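Local atomic coordinates of 2-(hydroxymethyl)glutarate dehydrogenase (Eubacterium barkeri, PDB entry 3CKY), a protein that catalyses the NAD(H)-dependent interconversion of 2-formylglutarate and (S)-2-hydroxymethylglutarate, a step in the fermentation of nicotinate. Residues A[7-12]-A[28-33]; A[13-18]-A[126-131]; A[64-69]-A[94-99]; A[120-125]-A[136-141]; A[190-195]-A[284-289]. All blocks are in the same frame, centred on the assembly; numbering follows the deposited sequence.

Interaction 1 (A[7-12]-A[28-33])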
# COMPACT_ATOMS: atom_id res chain seq x y z
N ILE A 7 -15.11 -43.83 -7.00
CA ILE A 7 -14.99 -42.44 -6.59
C ILE A 7 -15.31 -42.28 -5.11
O ILE A 7 -16.24 -42.89 -4.60
CB ILE A 7 -15.93 -41.53 -7.42
CG1 ILE A 7 -15.72 -41.76 -8.92
CG2 ILE A 7 -15.71 -40.06 -7.07
CD1 ILE A 7 -14.26 -41.88 -9.35
N GLY A 8 -14.53 -41.43 -4.44
CA GLY A 8 -14.73 -41.13 -3.03
C GLY A 8 -14.90 -39.65 -2.79
O GLY A 8 -14.34 -38.82 -3.51
N PHE A 9 -15.67 -39.32 -1.76
CA PHE A 9 -15.91 -37.93 -1.37
C PHE A 9 -15.63 -37.74 0.12
O PHE A 9 -16.37 -38.23 0.97
CB PHE A 9 -17.35 -37.53 -1.67
CG PHE A 9 -17.60 -37.23 -3.12
CD1 PHE A 9 -17.99 -38.24 -3.99
CD2 PHE A 9 -17.45 -35.94 -3.60
CE1 PHE A 9 -18.22 -37.96 -5.33
CE2 PHE A 9 -17.69 -35.66 -4.95
CZ PHE A 9 -18.07 -36.67 -5.81
N ILE A 10 -14.54 -37.02 0.41
CA ILE A 10 -14.23 -36.60 1.78
C ILE A 10 -14.92 -35.26 2.02
O ILE A 10 -14.36 -34.19 1.74
CB ILE A 10 -12.70 -36.50 2.00
CG1 ILE A 10 -12.07 -37.89 1.81
CG2 ILE A 10 -12.39 -36.00 3.40
CD1 ILE A 10 -10.57 -37.88 1.83
N GLY A 11 -16.14 -35.34 2.55
CA GLY A 11 -17.03 -34.19 2.67
C GLY A 11 -18.02 -34.10 1.51
O GLY A 11 -17.69 -34.44 0.38
N LEU A 12 -19.23 -33.64 1.83
CA LEU A 12 -20.32 -33.51 0.86
C LEU A 12 -21.04 -32.19 1.09
O LEU A 12 -22.15 -32.16 1.62
CB LEU A 12 -21.31 -34.66 1.00
CG LEU A 12 -20.91 -36.04 0.48
CD1 LEU A 12 -21.86 -37.10 1.03
CD2 LEU A 12 -20.89 -36.05 -1.04
N VAL A 28 -21.53 -44.60 -11.87
CA VAL A 28 -20.20 -44.75 -11.29
C VAL A 28 -20.35 -45.02 -9.79
O VAL A 28 -21.21 -44.42 -9.13
CB VAL A 28 -19.27 -43.52 -11.53
CG1 VAL A 28 -19.71 -42.71 -12.76
CG2 VAL A 28 -19.17 -42.64 -10.30
N THR A 29 -19.53 -45.93 -9.27
CA THR A 29 -19.55 -46.26 -7.85
C THR A 29 -18.98 -45.12 -7.02
O THR A 29 -17.83 -44.71 -7.23
CB THR A 29 -18.73 -47.53 -7.56
OG1 THR A 29 -19.26 -48.64 -8.31
CG2 THR A 29 -18.76 -47.87 -6.08
N VAL A 30 -19.77 -44.61 -6.08
CA VAL A 30 -19.40 -43.47 -5.25
C VAL A 30 -19.46 -43.81 -3.76
O VAL A 30 -20.52 -44.14 -3.22
CB VAL A 30 -20.34 -42.26 -5.51
CG1 VAL A 30 -20.02 -41.11 -4.55
CG2 VAL A 30 -20.23 -41.79 -6.96
N TYR A 31 -18.30 -43.74 -3.09
CA TYR A 31 -18.22 -43.84 -1.63
C TYR A 31 -18.23 -42.43 -1.04
O TYR A 31 -17.78 -41.49 -1.69
CB TYR A 31 -16.95 -44.58 -1.20
CG TYR A 31 -16.84 -45.98 -1.76
CD1 TYR A 31 -17.44 -47.06 -1.12
CD2 TYR A 31 -16.15 -46.22 -2.94
CE1 TYR A 31 -17.34 -48.35 -1.64
CE2 TYR A 31 -16.05 -47.50 -3.47
CZ TYR A 31 -16.64 -48.56 -2.81
OH TYR A 31 -16.53 -49.82 -3.34
N ALA A 32 -18.73 -42.28 0.18
CA ALA A 32 -18.87 -40.95 0.77
C ALA A 32 -18.93 -40.92 2.30
O ALA A 32 -19.52 -41.80 2.94
CB ALA A 32 -20.11 -40.26 0.20
N PHE A 33 -18.30 -39.90 2.87
CA PHE A 33 -18.44 -39.56 4.29
C PHE A 33 -18.50 -38.04 4.50
O PHE A 33 -17.87 -37.27 3.77
CB PHE A 33 -17.28 -40.12 5.12
CG PHE A 33 -17.28 -39.64 6.54
CD1 PHE A 33 -18.13 -40.20 7.48
CD2 PHE A 33 -16.46 -38.59 6.93
CE1 PHE A 33 -18.15 -39.74 8.79
CE2 PHE A 33 -16.47 -38.12 8.24
CZ PHE A 33 -17.31 -38.70 9.17

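Interaction 2 (A[13-18]-A[126-131])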
# COMPACT_ATOMS: atom_id res chain seq x y z
N GLY A 13 -20.40 -31.09 0.71
CA GLY A 13 -20.98 -29.77 0.91
C GLY A 13 -22.01 -29.42 -0.15
O GLY A 13 -22.64 -30.30 -0.75
N ALA A 14 -22.17 -28.12 -0.38
CA ALA A 14 -23.09 -27.62 -1.40
C ALA A 14 -22.64 -28.05 -2.80
O ALA A 14 -23.46 -28.25 -3.68
CB ALA A 14 -23.21 -26.11 -1.31
N MET A 15 -21.32 -28.19 -2.97
CA MET A 15 -20.73 -28.63 -4.23
C MET A 15 -20.63 -30.15 -4.29
O MET A 15 -21.03 -30.76 -5.28
CB MET A 15 -19.33 -28.04 -4.39
CG MET A 15 -19.27 -26.52 -4.31
SD MET A 15 -20.05 -25.74 -5.73
CE MET A 15 -18.78 -26.01 -6.95
N GLY A 16 -20.10 -30.76 -3.23
CA GLY A 16 -19.85 -32.20 -3.19
C GLY A 16 -21.08 -33.04 -3.47
O GLY A 16 -21.03 -34.02 -4.23
N LYS A 17 -22.21 -32.65 -2.88
CA LYS A 17 -23.44 -33.41 -2.99
C LYS A 17 -23.91 -33.57 -4.45
O LYS A 17 -24.03 -34.70 -4.93
CB LYS A 17 -24.53 -32.82 -2.09
CG LYS A 17 -25.74 -33.73 -1.90
N PRO A 18 -24.17 -32.45 -5.18
CA PRO A 18 -24.58 -32.58 -6.59
C PRO A 18 -23.56 -33.27 -7.50
O PRO A 18 -23.96 -33.95 -8.46
CB PRO A 18 -24.81 -31.13 -7.03
CG PRO A 18 -24.06 -30.30 -6.07
CD PRO A 18 -24.12 -31.04 -4.76
N GLY A 126 -18.42 -21.86 -11.10
CA GLY A 126 -19.78 -22.12 -11.56
C GLY A 126 -20.81 -22.20 -10.44
O GLY A 126 -22.01 -22.12 -10.68
N GLY A 127 -20.33 -22.38 -9.21
CA GLY A 127 -21.20 -22.38 -8.04
C GLY A 127 -22.01 -23.65 -7.92
O GLY A 127 -21.74 -24.64 -8.61
N THR A 128 -23.00 -23.61 -7.03
CA THR A 128 -23.86 -24.77 -6.74
C THR A 128 -24.79 -25.08 -7.91
O THR A 128 -25.08 -26.24 -8.17
CB THR A 128 -24.71 -24.55 -5.46
OG1 THR A 128 -25.29 -23.24 -5.48
CG2 THR A 128 -23.84 -24.70 -4.21
N LYS A 129 -25.24 -24.04 -8.61
CA LYS A 129 -26.07 -24.24 -9.80
C LYS A 129 -25.30 -24.96 -10.91
O LYS A 129 -25.84 -25.86 -11.57
CB LYS A 129 -26.63 -22.90 -10.29
CG LYS A 129 -27.53 -22.22 -9.26
CD LYS A 129 -28.75 -21.56 -9.90
CE LYS A 129 -29.86 -21.33 -8.88
NZ LYS A 129 -31.10 -20.81 -9.51
N GLY A 130 -24.04 -24.58 -11.11
CA GLY A 130 -23.16 -25.28 -12.04
C GLY A 130 -22.83 -26.69 -11.58
O GLY A 130 -22.65 -27.59 -12.39
N ALA A 131 -22.75 -26.88 -10.26
CA ALA A 131 -22.50 -28.19 -9.68
C ALA A 131 -23.67 -29.14 -9.96
O ALA A 131 -23.47 -30.30 -10.33
CB ALA A 131 -22.25 -28.06 -8.19

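Interaction 3 (A[64-69]-A[94-99])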
# COMPACT_ATOMS: atom_id res chain seq x y z
N ILE A 64 -10.47 -39.57 -5.28
CA ILE A 64 -11.10 -38.97 -4.11
C ILE A 64 -11.21 -37.46 -4.30
O ILE A 64 -10.23 -36.79 -4.63
CB ILE A 64 -10.30 -39.27 -2.82
CG1 ILE A 64 -10.12 -40.78 -2.63
CG2 ILE A 64 -11.00 -38.68 -1.60
CD1 ILE A 64 -9.07 -41.14 -1.60
N PHE A 65 -12.41 -36.94 -4.08
CA PHE A 65 -12.67 -35.52 -4.17
C PHE A 65 -12.76 -34.93 -2.77
O PHE A 65 -13.34 -35.53 -1.87
CB PHE A 65 -13.97 -35.26 -4.92
CG PHE A 65 -13.89 -35.54 -6.38
CD1 PHE A 65 -14.20 -36.80 -6.87
CD2 PHE A 65 -13.49 -34.56 -7.27
CE1 PHE A 65 -14.13 -37.07 -8.23
CE2 PHE A 65 -13.41 -34.82 -8.62
CZ PHE A 65 -13.73 -36.08 -9.11
N THR A 66 -12.17 -33.75 -2.61
CA THR A 66 -12.30 -32.99 -1.39
C THR A 66 -12.26 -31.50 -1.68
O THR A 66 -11.67 -31.07 -2.67
CB THR A 66 -11.19 -33.36 -0.37
OG1 THR A 66 -11.60 -32.98 0.94
CG2 THR A 66 -9.86 -32.68 -0.72
N SER A 67 -12.93 -30.74 -0.83
CA SER A 67 -12.86 -29.29 -0.85
C SER A 67 -12.95 -28.80 0.60
O SER A 67 -14.03 -28.81 1.21
CB SER A 67 -14.00 -28.70 -1.68
OG SER A 67 -13.91 -27.29 -1.73
N LEU A 68 -11.81 -28.39 1.15
CA LEU A 68 -11.70 -28.01 2.55
C LEU A 68 -11.47 -26.50 2.67
O LEU A 68 -11.13 -25.85 1.68
CB LEU A 68 -10.57 -28.82 3.21
CG LEU A 68 -10.76 -30.35 3.13
CD1 LEU A 68 -9.51 -31.13 3.51
CD2 LEU A 68 -11.93 -30.78 4.02
N PRO A 69 -11.72 -25.92 3.86
CA PRO A 69 -11.70 -24.45 4.02
C PRO A 69 -10.34 -23.75 3.86
O PRO A 69 -10.30 -22.61 3.41
CB PRO A 69 -12.24 -24.24 5.45
CG PRO A 69 -12.85 -25.53 5.84
CD PRO A 69 -12.08 -26.59 5.13
N ILE A 94 -5.89 -38.06 -5.56
CA ILE A 94 -6.64 -37.11 -4.75
C ILE A 94 -6.88 -35.86 -5.58
O ILE A 94 -5.94 -35.31 -6.15
CB ILE A 94 -5.88 -36.68 -3.48
CG1 ILE A 94 -5.33 -37.89 -2.71
CG2 ILE A 94 -6.77 -35.82 -2.60
CD1 ILE A 94 -6.38 -38.85 -2.19
N VAL A 95 -8.13 -35.43 -5.66
CA VAL A 95 -8.49 -34.21 -6.38
C VAL A 95 -8.95 -33.16 -5.38
O VAL A 95 -10.07 -33.21 -4.89
CB VAL A 95 -9.60 -34.46 -7.41
CG1 VAL A 95 -9.94 -33.17 -8.14
CG2 VAL A 95 -9.18 -35.55 -8.40
N ASP A 96 -8.04 -32.24 -5.07
CA ASP A 96 -8.26 -31.21 -4.07
C ASP A 96 -8.84 -29.95 -4.72
O ASP A 96 -8.17 -29.27 -5.49
CB ASP A 96 -6.95 -30.89 -3.35
CG ASP A 96 -7.15 -30.10 -2.06
OD1 ASP A 96 -8.28 -29.65 -1.78
OD2 ASP A 96 -6.16 -29.94 -1.33
N MET A 97 -10.09 -29.65 -4.40
CA MET A 97 -10.77 -28.49 -4.97
C MET A 97 -10.77 -27.33 -3.98
O MET A 97 -11.43 -26.31 -4.21
CB MET A 97 -12.21 -28.87 -5.34
CG MET A 97 -12.29 -30.04 -6.28
SD MET A 97 -13.99 -30.50 -6.61
CE MET A 97 -14.37 -31.46 -5.12
N SER A 98 -10.02 -27.49 -2.89
CA SER A 98 -9.91 -26.47 -1.87
C SER A 98 -9.31 -25.18 -2.40
O SER A 98 -8.43 -25.19 -3.27
CB SER A 98 -9.03 -26.95 -0.71
OG SER A 98 -9.51 -28.16 -0.16
N SER A 99 -9.79 -24.08 -1.85
CA SER A 99 -9.26 -22.78 -2.19
C SER A 99 -7.96 -22.51 -1.39
O SER A 99 -7.99 -21.94 -0.30
CB SER A 99 -10.32 -21.72 -1.93
OG SER A 99 -9.83 -20.46 -2.31
O HOH W 1 -11.79 -23.85 0.18

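Interaction 4 (A[120-125]-A[136-141])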
# COMPACT_ATOMS: atom_id res chain seq x y z
N VAL A 120 -3.73 -33.77 -6.99
CA VAL A 120 -3.99 -32.76 -8.02
C VAL A 120 -4.90 -31.66 -7.51
O VAL A 120 -5.90 -31.91 -6.84
CB VAL A 120 -4.59 -33.39 -9.33
CG1 VAL A 120 -4.07 -34.81 -9.54
CG2 VAL A 120 -6.11 -33.38 -9.31
N ASP A 121 -4.52 -30.42 -7.80
CA ASP A 121 -5.39 -29.28 -7.52
C ASP A 121 -6.36 -29.15 -8.68
O ASP A 121 -5.95 -29.12 -9.84
CB ASP A 121 -4.60 -27.98 -7.31
CG ASP A 121 -3.64 -27.67 -8.45
OD1 ASP A 121 -2.82 -28.55 -8.78
OD2 ASP A 121 -3.68 -26.54 -8.99
N ALA A 122 -7.65 -29.11 -8.35
CA ALA A 122 -8.70 -28.96 -9.37
C ALA A 122 -9.81 -28.03 -8.86
O ALA A 122 -10.97 -28.42 -8.76
CB ALA A 122 -9.27 -30.32 -9.75
N PRO A 123 -9.45 -26.79 -8.53
CA PRO A 123 -10.49 -25.85 -8.12
C PRO A 123 -11.50 -25.61 -9.25
O PRO A 123 -11.17 -25.73 -10.44
CB PRO A 123 -9.70 -24.58 -7.81
CG PRO A 123 -8.44 -24.72 -8.56
CD PRO A 123 -8.12 -26.17 -8.55
N VAL A 124 -12.73 -25.29 -8.86
CA VAL A 124 -13.82 -25.17 -9.81
C VAL A 124 -14.46 -23.79 -9.74
O VAL A 124 -14.31 -23.07 -8.74
CB VAL A 124 -14.90 -26.22 -9.54
CG1 VAL A 124 -14.29 -27.61 -9.47
CG2 VAL A 124 -15.66 -25.88 -8.25
N SER A 125 -15.15 -23.41 -10.82
CA SER A 125 -16.04 -22.26 -10.80
C SER A 125 -17.38 -22.63 -11.42
O SER A 125 -17.48 -23.61 -12.16
CB SER A 125 -15.41 -21.07 -11.52
OG SER A 125 -15.09 -21.38 -12.86
N LEU A 136 -19.79 -27.17 -14.28
CA LEU A 136 -18.66 -26.51 -13.63
C LEU A 136 -17.46 -26.36 -14.55
O LEU A 136 -17.16 -27.26 -15.35
CB LEU A 136 -18.22 -27.31 -12.39
CG LEU A 136 -19.12 -27.29 -11.17
CD1 LEU A 136 -18.58 -28.28 -10.14
CD2 LEU A 136 -19.24 -25.89 -10.58
N THR A 137 -16.77 -25.23 -14.44
CA THR A 137 -15.45 -25.08 -15.06
C THR A 137 -14.43 -25.57 -14.06
O THR A 137 -14.44 -25.16 -12.91
CB THR A 137 -15.17 -23.63 -15.46
OG1 THR A 137 -16.07 -23.25 -16.50
CG2 THR A 137 -13.74 -23.47 -15.98
N ILE A 138 -13.57 -26.48 -14.50
CA ILE A 138 -12.60 -27.12 -13.63
C ILE A 138 -11.19 -26.86 -14.14
O ILE A 138 -10.88 -27.17 -15.29
CB ILE A 138 -12.87 -28.64 -13.51
CG1 ILE A 138 -14.31 -28.88 -13.00
CG2 ILE A 138 -11.83 -29.29 -12.59
CD1 ILE A 138 -14.69 -30.34 -12.78
N MET A 139 -10.36 -26.27 -13.28
CA MET A 139 -9.00 -25.88 -13.65
C MET A 139 -8.02 -26.82 -12.95
O MET A 139 -7.91 -26.81 -11.73
CB MET A 139 -8.76 -24.43 -13.26
CG MET A 139 -9.67 -23.41 -14.01
SD MET A 139 -10.28 -22.03 -12.97
CE MET A 139 -11.30 -22.95 -11.81
N VAL A 140 -7.29 -27.62 -13.74
CA VAL A 140 -6.50 -28.73 -13.21
C VAL A 140 -5.00 -28.52 -13.32
O VAL A 140 -4.48 -28.18 -14.38
CB VAL A 140 -6.87 -30.06 -13.92
CG1 VAL A 140 -6.13 -31.23 -13.28
CG2 VAL A 140 -8.38 -30.29 -13.89
N GLY A 141 -4.30 -28.73 -12.20
CA GLY A 141 -2.85 -28.74 -12.15
C GLY A 141 -2.39 -30.16 -11.92
O GLY A 141 -2.63 -30.73 -10.86

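Interaction 5 (A[190-195]-A[284-289])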
# COMPACT_ATOMS: atom_id res chain seq x y z
N GLU A 190 -14.16 3.42 -5.24
CA GLU A 190 -13.69 4.80 -5.09
C GLU A 190 -14.04 5.65 -6.32
O GLU A 190 -14.36 6.84 -6.18
CB GLU A 190 -12.20 4.85 -4.76
CG GLU A 190 -11.26 4.43 -5.91
CD GLU A 190 -9.81 4.32 -5.49
OE1 GLU A 190 -8.92 4.88 -6.17
OE2 GLU A 190 -9.54 3.64 -4.47
N ALA A 191 -13.98 5.04 -7.50
CA ALA A 191 -14.32 5.72 -8.76
C ALA A 191 -15.75 6.24 -8.80
O ALA A 191 -16.01 7.37 -9.26
CB ALA A 191 -14.09 4.79 -9.95
N LEU A 192 -16.68 5.41 -8.35
CA LEU A 192 -18.09 5.77 -8.36
C LEU A 192 -18.40 6.89 -7.36
O LEU A 192 -19.15 7.81 -7.65
CB LEU A 192 -18.95 4.55 -8.06
CG LEU A 192 -19.00 3.48 -9.16
CD1 LEU A 192 -19.85 2.29 -8.69
CD2 LEU A 192 -19.56 4.06 -10.46
N VAL A 193 -17.77 6.81 -6.20
CA VAL A 193 -17.90 7.86 -5.19
C VAL A 193 -17.36 9.21 -5.71
O VAL A 193 -18.00 10.25 -5.51
CB VAL A 193 -17.17 7.45 -3.90
CG1 VAL A 193 -17.07 8.62 -2.91
CG2 VAL A 193 -17.85 6.20 -3.30
N LEU A 194 -16.20 9.17 -6.38
CA LEU A 194 -15.62 10.35 -7.01
C LEU A 194 -16.57 10.98 -8.02
O LEU A 194 -16.79 12.18 -8.01
CB LEU A 194 -14.30 9.99 -7.70
CG LEU A 194 -13.52 11.14 -8.40
CD1 LEU A 194 -13.08 12.22 -7.41
CD2 LEU A 194 -12.34 10.63 -9.21
N GLY A 195 -17.13 10.13 -8.89
CA GLY A 195 -18.04 10.55 -9.94
C GLY A 195 -19.26 11.25 -9.39
O GLY A 195 -19.61 12.31 -9.86
N ALA A 284 -20.52 -4.11 -1.52
CA ALA A 284 -20.82 -3.29 -0.33
C ALA A 284 -19.58 -2.59 0.22
O ALA A 284 -19.69 -1.71 1.04
CB ALA A 284 -21.49 -4.13 0.77
N VAL A 285 -18.39 -2.97 -0.22
CA VAL A 285 -17.16 -2.25 0.17
C VAL A 285 -17.23 -0.73 -0.17
O VAL A 285 -16.59 0.08 0.50
CB VAL A 285 -15.90 -2.90 -0.46
CG1 VAL A 285 -15.79 -2.57 -1.95
CG2 VAL A 285 -14.66 -2.51 0.30
N ILE A 286 -18.03 -0.37 -1.18
CA ILE A 286 -18.30 1.03 -1.50
C ILE A 286 -18.79 1.84 -0.27
O ILE A 286 -18.50 3.03 -0.13
CB ILE A 286 -19.31 1.19 -2.69
CG1 ILE A 286 -19.23 2.60 -3.27
CG2 ILE A 286 -20.77 0.90 -2.23
CD1 ILE A 286 -19.94 2.80 -4.61
N LYS A 287 -19.53 1.19 0.62
CA LYS A 287 -20.02 1.80 1.87
C LYS A 287 -18.89 2.34 2.76
O LYS A 287 -19.10 3.28 3.52
CB LYS A 287 -20.83 0.81 2.67
CG LYS A 287 -22.14 0.39 2.03
CD LYS A 287 -22.90 -0.54 2.99
CE LYS A 287 -24.05 -1.20 2.32
NZ LYS A 287 -24.89 -1.95 3.30
N VAL A 288 -17.69 1.75 2.66
CA VAL A 288 -16.49 2.32 3.31
C VAL A 288 -16.28 3.80 2.97
O VAL A 288 -16.09 4.63 3.85
CB VAL A 288 -15.19 1.56 2.98
CG1 VAL A 288 -13.97 2.31 3.56
CG2 VAL A 288 -15.25 0.12 3.50
N TRP A 289 -16.38 4.13 1.69
CA TRP A 289 -16.14 5.50 1.24
C TRP A 289 -17.35 6.40 1.45
O TRP A 289 -17.20 7.58 1.77
CB TRP A 289 -15.71 5.49 -0.23
CG TRP A 289 -14.47 4.66 -0.49
CD1 TRP A 289 -14.32 3.70 -1.43
CD2 TRP A 289 -13.21 4.71 0.23
NE1 TRP A 289 -13.06 3.14 -1.36
CE2 TRP A 289 -12.36 3.74 -0.35
CE3 TRP A 289 -12.73 5.47 1.32
CZ2 TRP A 289 -11.05 3.52 0.11
CZ3 TRP A 289 -11.44 5.24 1.78
CH2 TRP A 289 -10.61 4.27 1.17
O HOH W 2 -11.15 1.96 -3.25

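Interaction 1 (A[7-12]-A[28-33])
Ile-7 and Phe-9 lie against Val-30 and Ala-32 on one face of two parallel strands, 6-10 and 29-33, of the opening beta-alpha-beta unit of a Rossmann fold. This face is the tightly packed one. CG1 of Val-30, anti to its backbone N (chi1 175°), reaches the edge of the Phe-9 ring, 3.6 Å from CD1 of Phe-9. The carbonyl O of Tyr-31 also lies at that edge, in the ring plane. Ile-7 crosses Val-28 at a slant, with CG1 of Ile-7 3.8 Å from CG2 of Val-28, and CD1 of Leu-12 covers the methyl of Ala-32. Helix 16-25 closes over this layer through Met-19, Ala-20 and Leu-23, which touch Phe-9. The other face is looser between the two strands. Gly-8 offers no side chain to its neighbour Tyr-31, and Ile-10 hardly meets Phe-33; both aromatic residues remain partly exposed and rest instead on helix 54-60, Tyr-31 at Ala-60 and Phe-33 at Asn-54 and Val-57. Between the faces, five backbone bonds fix the parallel register. The bond from Tyr-31 N to Ile-7 O is short at 2.7 Å, whereas Phe-9 N to Tyr-31 O is weak, bent to 134° at the hydrogen. Beyond the strand, in the glycine-rich turn that probably binds NAD(+), Gly-11 N still donates to Phe-33 O at 2.9 Å.

Interaction 2 (A[13-18]-A[126-131])
Met-15 lays its thioether over the Gly-127 carbonyl group: SD is 3.5 Å from Gly-127 O, and CE of Met-15 follows at 3.7 Å from the same oxygen. Two successive bends, chi2 -69° and chi3 -76°, curl the chain so that its end comes closer to segment 126-131 than its CB direction alone would bring it. The same sulfur also approaches the Ala-131 methyl, which it shares with Pro-18. From the proline ring, CG reaches Ala-131 CB at 3.6 Å, while Pro-18 CB lies beside the Ala-131 carbonyl. Toward the solvent side, Ala-14 CB and Thr-128 CG2 are pressed to 3.3 Å, tighter than ordinary van der Waals contact. The joint is thus made by small apolar groups and one bent thioether, without polar bonds between the two segments. Glycines shape both sides. Gly-13 and Gly-16 fit the GxGxxG pattern of Rossmann folds, in keeping with a probable role in binding NAD(+); at Gly-127 the positive phi by itself favours glycine. Met-15 lies about 8 Å, side chain to side chain, from Lys-174, the probable active-site lysine. The contact therefore sets the start of helix 16-25, just after strand 6-10, against helix 127-133, which links strands 118-125 and 136-141, and Met-15 CE reaches on to Val-124 and Leu-136 of those strands.

Interaction 3 (A[64-69]-A[94-99])
Parallel strands 63-66 and 93-96 lie side by side in the Rossmann sheet and run out together into loops at the nucleotide-binding edge, where Leu-68 and Ser-98 are joined. Along the strands, Val-95 N donates to Ile-64 O and Met-97 N to Thr-66 O, both at 2.7 Å and nearly straight. On one face, Ile-64 and Ile-94 point the same way and meet through their CD1 methyls at 3.6 Å. On the other, Phe-65 runs alongside Val-95, while the methionine end of Met-97, bent at chi3 (-80°), brings its CE within 3.8 Å of Phe-65 CB; its sulfur makes an oblique Met-aromatic contact with the ring. At the end of its strand, Asp-96 starts an Asx turn. Its OD1 takes the Ser-98 hydroxyl on the syn lone pair, at 2.5 Å from Ser-98 OG, and receives Ser-98 N from above the carboxylate plane. The hydroxyl, with its proton so committed, accepts Leu-68 N at 2.7 Å to OG. Asp-96 OD2 is bound by Tyr-119 OH. With an alanine at Asp-96 both carboxylate oxygens are gone, which is likely to free the Ser-98 hydroxyl to rotate off Leu-68 N and to leave Tyr-119 OH without its mate. Farther out, a water donates to Leu-68 O at 2.6 Å and accepts from Ser-99 N. Ser-99 and Lys-243, whose NZ bonds Pro-69 O, probably bind NAD(+), consistent with the loops at the C-terminal ends of parallel strands that form the dinucleotide site of Rossmann folds.

Interaction 4 (A[120-125]-A[136-141])
The Asp-121 carboxylate turns one face to the Gly-141 backbone, with CG 4.0 Å from Gly-141 N, and its oxygens are held elsewhere: OD1 by Gly-168 N, OD2 by Asp-171 N. OD1 also lies 3.0 Å from Gly-141 O, an acceptor like itself, and a CB on Gly-141 would collide with it. If a leucine stood at Asp-121, both acceptors would be gone, and the amides of Gly-168 and Asp-171 would probably be left without partners in a buried place. The Pro-123 ring sits with CD 3.3 Å from Met-139 O, while Met-139, bent at chi2 and chi3, curls its CE back to Pro-123 O. Here the Rossmann sheet gains an antiparallel member: strand 136-141 runs against strand 118-125, which is interrupted around Ala-122 and Pro-123. Met-139 N donates to Pro-123 O at 3.0 Å, and Ser-125 and Thr-137 form a hydrogen-bonded pair, Ser-125 N to Thr-137 O being 2.8 Å. Val-124 and Ile-138 lie side by side, CG1 to CG1 3.8 Å. At the far end, Leu-136 CD2 covers Ser-125 O, and Val-124 O accepts from NZ of Lys-174, the probable active-site residue.

Interaction 5 (A[190-195]-A[284-289])
Val-193 crosses Trp-289 at about a right angle and slides past Ile-286 in the opposite direction, one methyl serving both. CG2 of Val-193, anti to the carbonyl carbon, is 3.8 Å from Trp-289 CB and 3.9 Å from Ile-286 CG1. With CG1 anti to the backbone N and CD1 anti beyond it (chi1 -162°, chi2 167°), Ile-286 stretches CD1 across to Leu-192, which it meets at about a right angle, 4.0 Å from Leu-192 CB. The indole of Trp-289 turns its pyrrole side to the start of segment 190-195: CD1 lies 3.8 Å from Glu-190 N, and Glu-190 CB is close to NE1. The buried indole N-H is satisfied through a water, which accepts from Trp-289 NE1 at 2.9 Å and donates to Glu-190 OE2 at 2.6 Å. That carboxylate is gripped further by the second subunit, OE1 by Thr-262 OG1 and OE2 by Met-261 N of that neighbour, whose Pro-260 packs on both Glu-190 and Trp-289. Apolar helix packing thus passes directly into a polar intersubunit joint. Helices 169-197 and 286-293 meet here within the all-helical C-terminal part characteristic of beta-hydroxyacid dehydrogenases, in this enzyme a homotetramer.

In the fold
From the N terminus, interaction 1 closes the short loop over helix 16-25, joining strands 6-10 and 29-33. Interaction 2 opens between its two segments and closes only at 126-131, so the two cross; the long span it closes encloses interaction 3. Interaction 4 opens before interaction 2 ends and closes after it, another crossing, around helix 127-133. Interactions 1, 3 and 4 share one sheet: strand 6-10 bonds to 63-66, and 93-96 to 118-125, while interaction 2 links the helices at its nucleotide-binding edge. Interaction 5 follows in series, its centre about 33 Å from that of interaction 4, tying together two helices of the C-terminal part that are far apart in sequence.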